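Local coordinates for extracellular solute-binding protein, family 7 (Colwellia psychrerythraea, PDB 4PET), which probably captures pyruvate, held together with a calcium ion, in the periplasm as the solute-binding component of a TRAP transport system, at residues G170-I175 with T206-E211; K160-V165 with Y229-W234; A184-K189 with E305-A310. All blocks are in the same frame, centred on the assembly; numbering follows the deposited sequence.

Interaction 1: residues G170-I175 with T206-E211. With CA (calcium ion), chain E; PYR (pyruvic acid), chain D.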
ATOM      1  N   GLY A 170     -34.788  13.123  -2.935  1.00 31.17           N
ATOM      2  CA  GLY A 170     -34.989  13.327  -4.352  1.00 34.97           C
ATOM      3  C   GLY A 170     -33.714  13.689  -5.078  1.00 33.04           C
ATOM      4  O   GLY A 170     -33.727  13.886  -6.290  1.00 29.71           O
ATOM      5  N   LEU A 171     -32.609  13.765  -4.350  1.00 25.00           N
ATOM      6  CA  LEU A 171     -31.331  14.061  -4.973  1.00 29.92           C
ATOM      7  C   LEU A 171     -30.943  12.943  -5.930  1.00 30.83           C
ATOM      8  O   LEU A 171     -30.709  11.789  -5.492  1.00 21.64           O
ATOM      9  CB  LEU A 171     -30.228  14.171  -3.921  1.00 31.50           C
ATOM     10  CG  LEU A 171     -28.868  14.527  -4.511  1.00 30.84           C
ATOM     11  CD1 LEU A 171     -28.888  15.928  -5.074  1.00 27.84           C
ATOM     12  CD2 LEU A 171     -27.780  14.394  -3.486  1.00 34.89           C
ATOM     13  N   LYS A 172     -30.828  13.290  -7.213  1.00 21.47           N
ATOM     14  CA  LYS A 172     -30.342  12.356  -8.231  1.00 21.91           C
ATOM     15  C   LYS A 172     -28.846  12.338  -8.297  1.00 26.95           C
ATOM     16  O   LYS A 172     -28.248  13.314  -8.733  1.00 22.20           O
ATOM     17  CB  LYS A 172     -30.894  12.734  -9.602  1.00 20.95           C
ATOM     18  CG  LYS A 172     -32.439  12.598  -9.671  1.00 22.22           C
ATOM     19  CD  LYS A 172     -32.996  13.018 -11.018  1.00 26.61           C
ATOM     20  CE  LYS A 172     -32.714  14.480 -11.345  1.00 26.43           C
ATOM     21  NZ  LYS A 172     -33.510  15.365 -10.477  1.00 35.33           N
HETATM   22  N   MSE A 173     -28.226  11.227  -7.889  1.00 21.00           N
HETATM   23  CA  MSE A 173     -26.779  11.220  -7.784  1.00 21.65           C
HETATM   24  C   MSE A 173     -26.158   9.959  -8.364  1.00 22.19           C
HETATM   25  O   MSE A 173     -26.584   8.852  -8.047  1.00 22.51           O
HETATM   26  CB  MSE A 173     -26.356  11.353  -6.306  1.00 21.83           C
HETATM   27  CG  MSE A 173     -24.872  11.289  -6.093  1.00 25.02           C
HETATM   28 SE   MSE A 173     -24.308  11.563  -4.238  0.85 21.76          SE
HETATM   29  CE  MSE A 173     -22.413  11.671  -4.619  1.00 29.36           C
ATOM     30  N   ARG A 174     -25.142  10.119  -9.210  1.00 18.67           N
ATOM     31  CA  ARG A 174     -24.345   8.970  -9.603  1.00 20.12           C
ATOM     32  C   ARG A 174     -23.392   8.570  -8.481  1.00 26.30           C
ATOM     33  O   ARG A 174     -22.463   9.319  -8.128  1.00 24.21           O
ATOM     34  CB  ARG A 174     -23.575   9.232 -10.891  1.00 19.53           C
ATOM     35  CG  ARG A 174     -22.905   8.030 -11.437  1.00 19.29           C
ATOM     36  CD  ARG A 174     -21.479   7.875 -10.912  1.00 20.79           C
ATOM     37  NE  ARG A 174     -20.942   6.590 -11.311  1.00 24.23           N
ATOM     38  CZ  ARG A 174     -19.858   6.013 -10.813  1.00 19.68           C
ATOM     39  NH1 ARG A 174     -19.136   6.606  -9.885  1.00 19.98           N
ATOM     40  NH2 ARG A 174     -19.501   4.819 -11.248  1.00 22.58           N
ATOM     41  N   ILE A 175     -23.650   7.393  -7.912  1.00 16.44           N
ATOM     42  CA  ILE A 175     -22.847   6.837  -6.834  1.00 20.08           C
ATOM     43  C   ILE A 175     -23.123   5.322  -6.784  1.00 21.23           C
ATOM     44  O   ILE A 175     -24.269   4.914  -6.671  1.00 20.11           O
ATOM     45  CB  ILE A 175     -23.176   7.512  -5.491  1.00 23.13           C
ATOM     46  CG1 ILE A 175     -22.247   7.018  -4.368  1.00 22.99           C
ATOM     47  CG2 ILE A 175     -24.700   7.383  -5.153  1.00 22.70           C
ATOM     48  CD1 ILE A 175     -22.397   7.809  -3.086  1.00 18.15           C
ATOM     49  N   THR A 206     -29.795  15.333 -15.485  1.00 27.57           N
ATOM     50  CA  THR A 206     -30.233  13.964 -15.297  1.00 26.73           C
ATOM     51  C   THR A 206     -29.745  13.493 -13.927  1.00 30.09           C
ATOM     52  O   THR A 206     -30.414  12.689 -13.273  1.00 26.75           O
ATOM     53  CB  THR A 206     -29.736  13.051 -16.408  1.00 29.71           C
ATOM     54  OG1 THR A 206     -30.416  13.402 -17.607  1.00 33.10           O
ATOM     55  CG2 THR A 206     -30.021  11.565 -16.081  1.00 29.28           C
ATOM     56  N   ILE A 207     -28.580  13.991 -13.506  1.00 25.69           N
ATOM     57  CA  ILE A 207     -28.128  13.873 -12.115  1.00 22.83           C
ATOM     58  C   ILE A 207     -27.827  15.261 -11.596  1.00 24.11           C
ATOM     59  O   ILE A 207     -27.482  16.177 -12.369  1.00 30.46           O
ATOM     60  CB  ILE A 207     -26.870  12.962 -11.929  1.00 29.04           C
ATOM     61  CG1 ILE A 207     -25.804  13.310 -12.975  1.00 27.65           C
ATOM     62  CG2 ILE A 207     -27.242  11.498 -12.036  1.00 28.48           C
ATOM     63  CD1 ILE A 207     -24.562  12.450 -12.880  1.00 23.70           C
ATOM     64  N   ASP A 208     -28.001  15.428 -10.289  1.00 27.53           N
ATOM     65  CA  ASP A 208     -27.768  16.700  -9.610  1.00 28.18           C
ATOM     66  C   ASP A 208     -26.392  16.698  -8.984  1.00 31.35           C
ATOM     67  O   ASP A 208     -25.866  17.740  -8.603  1.00 28.14           O
ATOM     68  CB  ASP A 208     -28.805  16.887  -8.517  1.00 25.15           C
ATOM     69  CG  ASP A 208     -30.239  16.767  -9.045  1.00 33.96           C
ATOM     70  OD1 ASP A 208     -30.568  17.550  -9.955  1.00 30.00           O
ATOM     71  OD2 ASP A 208     -31.011  15.900  -8.556  1.00 33.19           O
ATOM     72  N   ALA A 209     -25.804  15.518  -8.878  1.00 23.34           N
ATOM     73  CA  ALA A 209     -24.491  15.391  -8.244  1.00 21.26           C
ATOM     74  C   ALA A 209     -23.914  14.057  -8.667  1.00 25.18           C
ATOM     75  O   ALA A 209     -24.646  13.184  -9.173  1.00 20.33           O
ATOM     76  CB  ALA A 209     -24.651  15.433  -6.758  1.00 24.32           C
ATOM     77  N   LEU A 210     -22.624  13.874  -8.447  1.00 23.29           N
ATOM     78  CA  LEU A 210     -21.998  12.603  -8.744  1.00 21.52           C
ATOM     79  C   LEU A 210     -20.742  12.495  -7.934  1.00 23.27           C
ATOM     80  O   LEU A 210     -20.201  13.506  -7.459  1.00 22.86           O
ATOM     81  CB  LEU A 210     -21.667  12.472 -10.240  1.00 19.37           C
ATOM     82  CG  LEU A 210     -20.673  13.463 -10.874  1.00 19.48           C
ATOM     83  CD1 LEU A 210     -19.213  13.077 -10.618  1.00 20.93           C
ATOM     84  CD2 LEU A 210     -20.949  13.516 -12.354  1.00 32.10           C
ATOM     85  N   GLU A 211     -20.262  11.275  -7.795  1.00 25.67           N
ATOM     86  CA  GLU A 211     -18.905  11.082  -7.331  1.00 25.01           C
ATOM     87  C   GLU A 211     -18.223  10.196  -8.351  1.00 20.56           C
ATOM     88  O   GLU A 211     -18.876   9.417  -9.075  1.00 22.03           O
ATOM     89  CB  GLU A 211     -18.883  10.539  -5.896  1.00 25.22           C
ATOM     90  CG  GLU A 211     -19.369   9.127  -5.693  1.00 25.94           C
ATOM     91  CD  GLU A 211     -18.295   8.112  -6.081  1.00 22.65           C
ATOM     92  OE1 GLU A 211     -18.576   7.228  -6.904  1.00 18.93           O
ATOM     93  OE2 GLU A 211     -17.150   8.221  -5.586  1.00 20.09           O
TER
HETATM   94 CA    CA E 403     -16.369   6.191  -6.653  1.00 20.50          CA
HETATM   95  C   PYR D 402     -16.506   4.269  -9.303  1.00 21.41           C
HETATM   96  O   PYR D 402     -17.256   5.126  -8.663  1.00 18.99           O
HETATM   97  OXT PYR D 402     -17.065   3.640 -10.297  1.00 15.36           O
HETATM   98  CA  PYR D 402     -15.141   4.111  -8.982  1.00 32.70           C
HETATM   99  O3  PYR D 402     -14.647   4.588  -7.868  1.00 24.97           O
HETATM  100  CB  PYR D 402     -14.193   3.444  -9.931  1.00 31.98           C
HETATM  101  O   HOH W   1     -32.692  17.813 -12.127  1.00 36.78           O
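Backbone hydrogen bonds pair M173 with A209 and R174 with L210 in parallel register. R174 supplies both of its backbone groups: its N donates to A209 O at 3.1 Å, and its O receives E211 N at 3.0 Å, nearly in line with the carbonyl. One residue earlier, K172 O is shared by D208 N (2.6 Å) and A209 N, both approaching in the carbonyl plane.

Charge is concentrated where the pairing begins. D208 OD2 accepts K172 N on its anti side and K172 NZ on its syn side, the latter as a salt bridge of 3.2 Å. The lysine chain, bent at chi3 and chi4, curls back over T206 O to reach it, and a water joins NZ to OD1.

These are neighbouring strands of a mixed sheet in a TRAP solute-binding protein of the DctP family, and their C-terminal ends open onto the ligand pocket. The guanidinium of R174 meets pyruvate edge-on, with the carboxylate carbon in its plane: NH1 donates to ligand O at 2.7 Å and NH2 to OXT at 2.9 Å. NH1 also reaches E211 O, so the backbone of the adjacent strand steadies the group, as does I193 O, which accepts from NE. E211 grips the calcium ion with both carboxylate oxygens, OE2 at 2.4 Å; Q153, W212, E236 and pyruvate itself, through O and O3, share the metal with it.

Apolar packing is divided between the faces. M173 CG lies against A209 CB on one, while R174 CB rests on L210 CB and I207 CD1 on the other.

Interaction 2: residues K160-V165 with Y229-W234; sequences KEINSV and YYYTGW
K160-V165, a loop without regular structure, passes beside strand 229-231 with little backbone approach: the nearest CA atoms, those of E161 and Y229, are 6.7 Å apart. Side chains bridge the gap, and Y229 and Y231, alternate residues of the strand, both point toward the loop.

The phenolic oxygen of Y231 accepts a fairly straight hydrogen bond from I162 N at 2.8 Å. E161 CA approaches the same ring at its edge, 3.2 Å from Y231 OH. A water also donates to I162 O and accepts from Y231 OH, so the phenol serves both polar backbone groups of I162, one directly and one through solvent. Stacking on F299 and an edge-to-face contact with F158 hold this ring elsewhere.

E161 lies over one face of Y229. Its CG makes a CH-pi contact 3.5 Å from the ring centroid, only 15° off the normal, and its carboxylate stacks almost parallel to the ring, the planes 4° apart. With CG anti to the carbonyl carbon (chi1 -66°) and the chain extended beyond it, the acid is carried over the ring toward its hydroxyl end, while OE2 forms a salt bridge with R297 of the neighbouring strand 295-297. A leucine in place of Y229 would probably strip E161 CG and its carboxylate of their flat aromatic support, leaving the acid held mainly by R297.

Two tyrosines thus tie the loop to the sheet differently: one uses its hydroxyl as acceptor and donor, the other offers its ring face to E161, so the stack probably fixes the acid's orientation while R297 answers its charge.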
ATOM      1  N   LYS A 160     -25.284  22.141  -5.705  1.00 29.76           N
ATOM      2  CA  LYS A 160     -25.785  22.917  -4.563  1.00 36.61           C
ATOM      3  C   LYS A 160     -25.290  22.254  -3.304  1.00 38.29           C
ATOM      4  O   LYS A 160     -25.104  21.028  -3.282  1.00 36.15           O
ATOM      5  CB  LYS A 160     -27.325  22.950  -4.514  1.00 44.55           C
ATOM      6  CG  LYS A 160     -28.010  23.043  -5.851  1.00 52.96           C
ATOM      7  CD  LYS A 160     -27.783  24.397  -6.518  1.00 60.00           C
ATOM      8  CE  LYS A 160     -28.745  24.619  -7.694  1.00 56.86           C
ATOM      9  NZ  LYS A 160     -28.841  23.437  -8.620  1.00 46.70           N
ATOM     10  N   GLU A 161     -25.090  23.046  -2.256  1.00 27.32           N
ATOM     11  CA  GLU A 161     -24.568  22.490  -1.014  1.00 29.96           C
ATOM     12  C   GLU A 161     -25.601  21.641  -0.297  1.00 32.21           C
ATOM     13  O   GLU A 161     -26.812  21.909  -0.348  1.00 31.51           O
ATOM     14  CB  GLU A 161     -24.065  23.590  -0.070  1.00 39.46           C
ATOM     15  CG  GLU A 161     -22.850  24.356  -0.562  1.00 40.02           C
ATOM     16  CD  GLU A 161     -22.730  25.729   0.097  1.00 46.74           C
ATOM     17  OE1 GLU A 161     -23.511  26.646  -0.276  1.00 48.13           O
ATOM     18  OE2 GLU A 161     -21.868  25.881   0.991  1.00 48.26           O
ATOM     19  N   ILE A 162     -25.104  20.610   0.375  1.00 29.18           N
ATOM     20  CA  ILE A 162     -25.918  19.757   1.215  1.00 33.79           C
ATOM     21  C   ILE A 162     -25.892  20.290   2.645  1.00 37.90           C
ATOM     22  O   ILE A 162     -24.901  20.109   3.358  1.00 46.44           O
ATOM     23  CB  ILE A 162     -25.352  18.332   1.201  1.00 28.65           C
ATOM     24  CG1 ILE A 162     -25.425  17.743  -0.208  1.00 34.46           C
ATOM     25  CG2 ILE A 162     -26.057  17.441   2.215  1.00 34.73           C
ATOM     26  CD1 ILE A 162     -26.843  17.684  -0.786  1.00 30.85           C
ATOM     27  N   ASN A 163     -26.989  20.930   3.057  1.00 37.74           N
ATOM     28  CA  ASN A 163     -27.098  21.569   4.381  1.00 39.12           C
ATOM     29  C   ASN A 163     -27.913  20.789   5.416  1.00 42.58           C
ATOM     30  O   ASN A 163     -27.780  21.015   6.616  1.00 42.95           O
ATOM     31  CB  ASN A 163     -27.701  22.963   4.229  1.00 44.48           C
ATOM     32  CG  ASN A 163     -26.818  23.880   3.405  1.00 48.64           C
ATOM     33  OD1 ASN A 163     -25.606  23.911   3.599  1.00 49.71           O
ATOM     34  ND2 ASN A 163     -27.417  24.606   2.462  1.00 41.88           N
ATOM     35  N   SER A 164     -28.772  19.888   4.952  1.00 36.69           N
ATOM     36  CA  SER A 164     -29.550  19.045   5.852  1.00 34.10           C
ATOM     37  C   SER A 164     -29.918  17.748   5.129  1.00 29.21           C
ATOM     38  O   SER A 164     -29.649  17.597   3.943  1.00 29.96           O
ATOM     39  CB  SER A 164     -30.817  19.772   6.344  1.00 30.12           C
ATOM     40  OG  SER A 164     -31.739  19.987   5.292  1.00 33.01           O
ATOM     41  N   VAL A 165     -30.484  16.801   5.866  1.00 32.59           N
ATOM     42  CA  VAL A 165     -30.892  15.535   5.280  1.00 30.89           C
ATOM     43  C   VAL A 165     -31.998  15.776   4.261  1.00 36.42           C
ATOM     44  O   VAL A 165     -32.185  14.989   3.333  1.00 36.26           O
ATOM     45  CB  VAL A 165     -31.361  14.547   6.357  1.00 33.67           C
ATOM     46  CG1 VAL A 165     -30.223  14.240   7.310  1.00 30.74           C
ATOM     47  CG2 VAL A 165     -32.572  15.095   7.113  1.00 37.84           C
ATOM     48  N   TYR A 229     -19.154  22.535  -5.900  1.00 21.86           N
ATOM     49  CA  TYR A 229     -18.917  22.078  -4.519  1.00 21.48           C
ATOM     50  C   TYR A 229     -18.312  20.679  -4.518  1.00 25.83           C
ATOM     51  O   TYR A 229     -18.908  19.741  -5.049  1.00 22.97           O
ATOM     52  CB  TYR A 229     -20.214  22.136  -3.700  1.00 21.87           C
ATOM     53  CG  TYR A 229     -20.815  23.534  -3.708  1.00 30.16           C
ATOM     54  CD1 TYR A 229     -20.261  24.543  -2.932  1.00 31.28           C
ATOM     55  CD2 TYR A 229     -21.899  23.856  -4.512  1.00 38.04           C
ATOM     56  CE1 TYR A 229     -20.789  25.833  -2.929  1.00 33.54           C
ATOM     57  CE2 TYR A 229     -22.427  25.163  -4.525  1.00 39.05           C
ATOM     58  CZ  TYR A 229     -21.853  26.138  -3.729  1.00 37.14           C
ATOM     59  OH  TYR A 229     -22.338  27.431  -3.720  1.00 35.55           O
ATOM     60  N   TYR A 230     -17.117  20.572  -3.947  1.00 24.87           N
ATOM     61  CA  TYR A 230     -16.349  19.345  -3.970  1.00 23.58           C
ATOM     62  C   TYR A 230     -16.282  18.823  -2.534  1.00 33.51           C
ATOM     63  O   TYR A 230     -15.641  19.424  -1.670  1.00 26.85           O
ATOM     64  CB  TYR A 230     -14.963  19.646  -4.519  1.00 27.10           C
ATOM     65  CG  TYR A 230     -14.170  18.444  -5.010  1.00 28.05           C
ATOM     66  CD1 TYR A 230     -14.762  17.203  -5.198  1.00 28.77           C
ATOM     67  CD2 TYR A 230     -12.814  18.568  -5.277  1.00 22.06           C
ATOM     68  CE1 TYR A 230     -14.038  16.135  -5.676  1.00 18.16           C
ATOM     69  CE2 TYR A 230     -12.076  17.515  -5.752  1.00 21.69           C
ATOM     70  CZ  TYR A 230     -12.682  16.297  -5.934  1.00 21.96           C
ATOM     71  OH  TYR A 230     -11.925  15.251  -6.397  1.00 22.70           O
ATOM     72  N   TYR A 231     -16.958  17.713  -2.283  1.00 19.03           N
ATOM     73  CA  TYR A 231     -17.173  17.241  -0.935  1.00 25.94           C
ATOM     74  C   TYR A 231     -16.131  16.230  -0.545  1.00 26.01           C
ATOM     75  O   TYR A 231     -15.643  15.453  -1.390  1.00 20.86           O
ATOM     76  CB  TYR A 231     -18.591  16.635  -0.794  1.00 22.45           C
ATOM     77  CG  TYR A 231     -19.616  17.691  -0.458  1.00 21.63           C
ATOM     78  CD1 TYR A 231     -20.136  18.520  -1.448  1.00 23.89           C
ATOM     79  CD2 TYR A 231     -20.029  17.899   0.857  1.00 24.66           C
ATOM     80  CE1 TYR A 231     -21.042  19.502  -1.147  1.00 23.40           C
ATOM     81  CE2 TYR A 231     -20.941  18.893   1.166  1.00 22.49           C
ATOM     82  CZ  TYR A 231     -21.436  19.692   0.156  1.00 22.32           C
ATOM     83  OH  TYR A 231     -22.343  20.698   0.421  1.00 28.39           O
ATOM     84  N   THR A 232     -15.777  16.239   0.733  1.00 21.64           N
ATOM     85  CA  THR A 232     -14.879  15.214   1.268  1.00 23.74           C
ATOM     86  C   THR A 232     -15.633  13.870   1.476  1.00 24.38           C
ATOM     87  O   THR A 232     -16.861  13.858   1.530  1.00 25.29           O
ATOM     88  CB  THR A 232     -14.252  15.678   2.586  1.00 29.21           C
ATOM     89  OG1 THR A 232     -15.287  15.903   3.546  1.00 27.74           O
ATOM     90  CG2 THR A 232     -13.430  16.983   2.388  1.00 25.81           C
ATOM     91  N   GLY A 233     -14.879  12.779   1.635  1.00 22.83           N
ATOM     92  CA  GLY A 233     -15.393  11.408   1.609  1.00 25.06           C
ATOM     93  C   GLY A 233     -15.833  10.739   2.920  1.00 27.14           C
ATOM     94  O   GLY A 233     -15.954  11.379   3.972  1.00 21.98           O
ATOM     95  N   TRP A 234     -16.080   9.427   2.834  1.00 19.99           N
ATOM     96  CA  TRP A 234     -16.796   8.641   3.853  1.00 19.46           C
ATOM     97  C   TRP A 234     -17.257   7.301   3.269  1.00 19.06           C
ATOM     98  O   TRP A 234     -17.270   6.284   3.940  1.00 23.27           O
ATOM     99  CB  TRP A 234     -18.019   9.394   4.417  1.00 23.21           C
ATOM    100  CG  TRP A 234     -19.097   9.713   3.385  1.00 21.81           C
ATOM    101  CD1 TRP A 234     -19.191  10.836   2.617  1.00 23.26           C
ATOM    102  CD2 TRP A 234     -20.200   8.872   2.998  1.00 23.33           C
ATOM    103  NE1 TRP A 234     -20.307  10.763   1.795  1.00 29.00           N
ATOM    104  CE2 TRP A 234     -20.930   9.560   2.000  1.00 21.27           C
ATOM    105  CE3 TRP A 234     -20.644   7.609   3.401  1.00 21.86           C
ATOM    106  CZ2 TRP A 234     -22.094   9.034   1.408  1.00 23.78           C
ATOM    107  CZ3 TRP A 234     -21.822   7.092   2.813  1.00 22.26           C
ATOM    108  CH2 TRP A 234     -22.514   7.811   1.816  1.00 24.46           C
TER
HETATM  109  O   HOH W   2     -21.091  28.653  -1.094  1.00 45.05           O
HETATM  110  O   HOH W   3     -22.102  21.520   2.965  1.00 38.90           O

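Interaction 3: residues A184-K189 with E305-A310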
ATOM      1  N   ALA A 184     -30.065   5.981  -0.791  1.00 25.34           N
ATOM      2  CA  ALA A 184     -31.450   5.650  -1.165  1.00 25.73           C
ATOM      3  C   ALA A 184     -32.318   5.506   0.088  1.00 29.34           C
ATOM      4  O   ALA A 184     -33.487   5.919   0.114  1.00 25.36           O
ATOM      5  CB  ALA A 184     -31.497   4.379  -1.973  1.00 23.16           C
ATOM      6  N   LYS A 185     -31.736   4.953   1.149  1.00 26.99           N
ATOM      7  CA  LYS A 185     -32.499   4.751   2.380  1.00 27.39           C
ATOM      8  C   LYS A 185     -32.883   6.106   2.943  1.00 27.70           C
ATOM      9  O   LYS A 185     -33.913   6.248   3.609  1.00 31.85           O
ATOM     10  CB  LYS A 185     -31.688   3.934   3.412  1.00 28.81           C
ATOM     11  CG  LYS A 185     -32.421   3.694   4.739  1.00 36.33           C
ATOM     12  CD  LYS A 185     -31.502   2.990   5.761  1.00 43.31           C
ATOM     13  CE  LYS A 185     -31.928   1.580   6.062  1.00 43.07           C
ATOM     14  NZ  LYS A 185     -33.272   1.558   6.690  1.00 49.89           N
ATOM     15  N   LEU A 186     -32.067   7.116   2.635  1.00 22.99           N
ATOM     16  CA  LEU A 186     -32.339   8.483   3.062  1.00 27.05           C
ATOM     17  C   LEU A 186     -33.102   9.311   2.004  1.00 29.24           C
ATOM     18  O   LEU A 186     -33.243  10.509   2.137  1.00 30.09           O
ATOM     19  CB  LEU A 186     -31.026   9.189   3.438  1.00 30.55           C
ATOM     20  CG  LEU A 186     -30.332   8.602   4.670  1.00 28.12           C
ATOM     21  CD1 LEU A 186     -28.955   9.217   4.856  1.00 23.50           C
ATOM     22  CD2 LEU A 186     -31.189   8.815   5.901  1.00 30.00           C
ATOM     23  N   GLY A 187     -33.593   8.680   0.952  1.00 29.65           N
ATOM     24  CA  GLY A 187     -34.445   9.386   0.020  1.00 28.84           C
ATOM     25  C   GLY A 187     -33.792   9.829  -1.268  1.00 29.22           C
ATOM     26  O   GLY A 187     -34.477  10.335  -2.154  1.00 29.02           O
ATOM     27  N   ALA A 188     -32.482   9.656  -1.386  1.00 26.58           N
ATOM     28  CA  ALA A 188     -31.795   9.943  -2.639  1.00 22.55           C
ATOM     29  C   ALA A 188     -32.158   8.947  -3.740  1.00 29.18           C
ATOM     30  O   ALA A 188     -32.755   7.884  -3.473  1.00 25.15           O
ATOM     31  CB  ALA A 188     -30.261   9.994  -2.425  1.00 21.67           C
ATOM     32  N   LYS A 189     -31.807   9.315  -4.977  1.00 24.42           N
ATOM     33  CA  LYS A 189     -32.042   8.480  -6.146  1.00 22.59           C
ATOM     34  C   LYS A 189     -30.710   8.176  -6.812  1.00 25.43           C
ATOM     35  O   LYS A 189     -30.271   8.886  -7.700  1.00 23.52           O
ATOM     36  CB  LYS A 189     -33.032   9.137  -7.124  1.00 26.19           C
ATOM     37  CG  LYS A 189     -34.368   9.450  -6.448  1.00 31.20           C
ATOM     38  CD  LYS A 189     -35.507   9.643  -7.421  1.00 37.54           C
ATOM     39  CE  LYS A 189     -35.228  10.706  -8.399  1.00 30.77           C
ATOM     40  NZ  LYS A 189     -36.494  11.247  -8.973  1.00 26.57           N
ATOM     41  N   GLU A 305     -24.378  12.088  10.630  1.00 31.97           N
ATOM     42  CA  GLU A 305     -24.929  11.186  11.639  1.00 31.32           C
ATOM     43  C   GLU A 305     -26.033  10.300  11.047  1.00 34.16           C
ATOM     44  O   GLU A 305     -26.064   9.105  11.307  1.00 29.38           O
ATOM     45  CB  GLU A 305     -25.478  11.952  12.831  1.00 31.85           C
ATOM     46  CG  GLU A 305     -24.418  12.532  13.732  1.00 45.52           C
ATOM     47  CD  GLU A 305     -23.770  11.492  14.627  1.00 62.22           C
ATOM     48  OE1 GLU A 305     -23.844  10.274  14.313  1.00 65.29           O
ATOM     49  OE2 GLU A 305     -23.185  11.903  15.652  1.00 70.88           O
ATOM     50  N   ALA A 306     -26.934  10.895  10.269  1.00 25.49           N
ATOM     51  CA  ALA A 306     -27.969  10.127   9.572  1.00 28.34           C
ATOM     52  C   ALA A 306     -27.393   9.086   8.608  1.00 28.66           C
ATOM     53  O   ALA A 306     -27.917   7.972   8.481  1.00 24.61           O
ATOM     54  CB  ALA A 306     -28.913  11.051   8.839  1.00 25.85           C
ATOM     55  N   ILE A 307     -26.324   9.439   7.911  1.00 24.04           N
ATOM     56  CA  ILE A 307     -25.724   8.516   6.976  1.00 23.33           C
ATOM     57  C   ILE A 307     -25.046   7.331   7.694  1.00 25.22           C
ATOM     58  O   ILE A 307     -25.137   6.191   7.218  1.00 25.83           O
ATOM     59  CB  ILE A 307     -24.698   9.233   6.062  1.00 23.58           C
ATOM     60  CG1 ILE A 307     -25.396  10.248   5.151  1.00 23.11           C
ATOM     61  CG2 ILE A 307     -23.972   8.247   5.186  1.00 22.21           C
ATOM     62  CD1 ILE A 307     -24.403  11.057   4.327  1.00 29.56           C
ATOM     63  N   VAL A 308     -24.371   7.598   8.813  1.00 30.50           N
ATOM     64  CA  VAL A 308     -23.717   6.539   9.594  1.00 34.51           C
ATOM     65  C   VAL A 308     -24.778   5.548  10.089  1.00 30.53           C
ATOM     66  O   VAL A 308     -24.604   4.319  10.020  1.00 25.98           O
ATOM     67  CB  VAL A 308     -22.967   7.112  10.819  1.00 29.99           C
ATOM     68  CG1 VAL A 308     -22.601   6.007  11.794  1.00 31.20           C
ATOM     69  CG2 VAL A 308     -21.723   7.889  10.400  1.00 28.07           C
ATOM     70  N   GLN A 309     -25.888   6.108  10.556  1.00 30.21           N
ATOM     71  CA  GLN A 309     -26.988   5.320  11.092  1.00 26.65           C
ATOM     72  C   GLN A 309     -27.622   4.461  10.001  1.00 29.97           C
ATOM     73  O   GLN A 309     -27.942   3.306  10.233  1.00 28.75           O
ATOM     74  CB  GLN A 309     -28.028   6.254  11.723  1.00 26.19           C
ATOM     75  CG  GLN A 309     -29.264   5.546  12.259  1.00 36.79           C
ATOM     76  CD  GLN A 309     -30.224   6.460  12.991  1.00 50.32           C
ATOM     77  OE1 GLN A 309     -30.166   6.581  14.210  1.00 54.42           O
ATOM     78  NE2 GLN A 309     -31.121   7.102  12.250  1.00 57.62           N
ATOM     79  N   ALA A 310     -27.831   5.045   8.822  1.00 25.67           N
ATOM     80  CA  ALA A 310     -28.511   4.348   7.723  1.00 29.89           C
ATOM     81  C   ALA A 310     -27.595   3.236   7.266  1.00 27.88           C
ATOM     82  O   ALA A 310     -28.022   2.127   7.031  1.00 23.42           O
ATOM     83  CB  ALA A 310     -28.795   5.295   6.572  1.00 23.99           C
TER
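A Schellman motif ends helix 177-185, and the residue just before its glycine packs against helix 301-321. G187, at positive phi, is the C-prime residue: its N bonds to A184 O at 2.9 Å, while A188 N reaches back to L183 O. L186, the first residue to leave helical angles, points its CB toward the second helix.

L186 carries the apolar contact. Its CG stands anti to the carbonyl carbon (chi1 -66°), and its two methyls go to the neighbouring residues I307 and A306. CD1 meets I307 CG1 at 3.7 Å, the two side chains crossing at about a right angle, while CD2 lies 4.3 Å from A306 CB. A310, one turn beyond A306, sets its methyl against L186 CG. Although I307 points its CB away from the 184-189 segment, its CG1 still touches L186 CD1; it also packs on V182 and L183 of the first helix and on W234.

No hydrogen bond joins the two segments. K185 adds its aliphatic chain, and its NZ forms a salt bridge with E313 farther along helix 301-321; on the way there, K185 CD passes 3.6 Å from A310 CB.

The three contacts lie 12 to 14 Å apart, centre to centre, on one side of the chain's centre. Interactions 1 and 2 share the six-stranded mixed sheet: strands 172-174 and 209-210 are neighbours, with 156-158 between 209-210 and 229-231. Along the chain, both segments of interaction 1 fall between those of interaction 2, whereas the segments of interaction 3 alternate with those of each. Interaction 3 joins the sheet where L171 O and K189 N, and G170 N and G187 O, are probably hydrogen-bonded, and it touches interaction 2 through W234 on I307 and V165 on A306. Interaction 1 alone reaches calcium and pyruvate; interaction 2 ties a loop to its sheet, and interaction 3 packs two helices together.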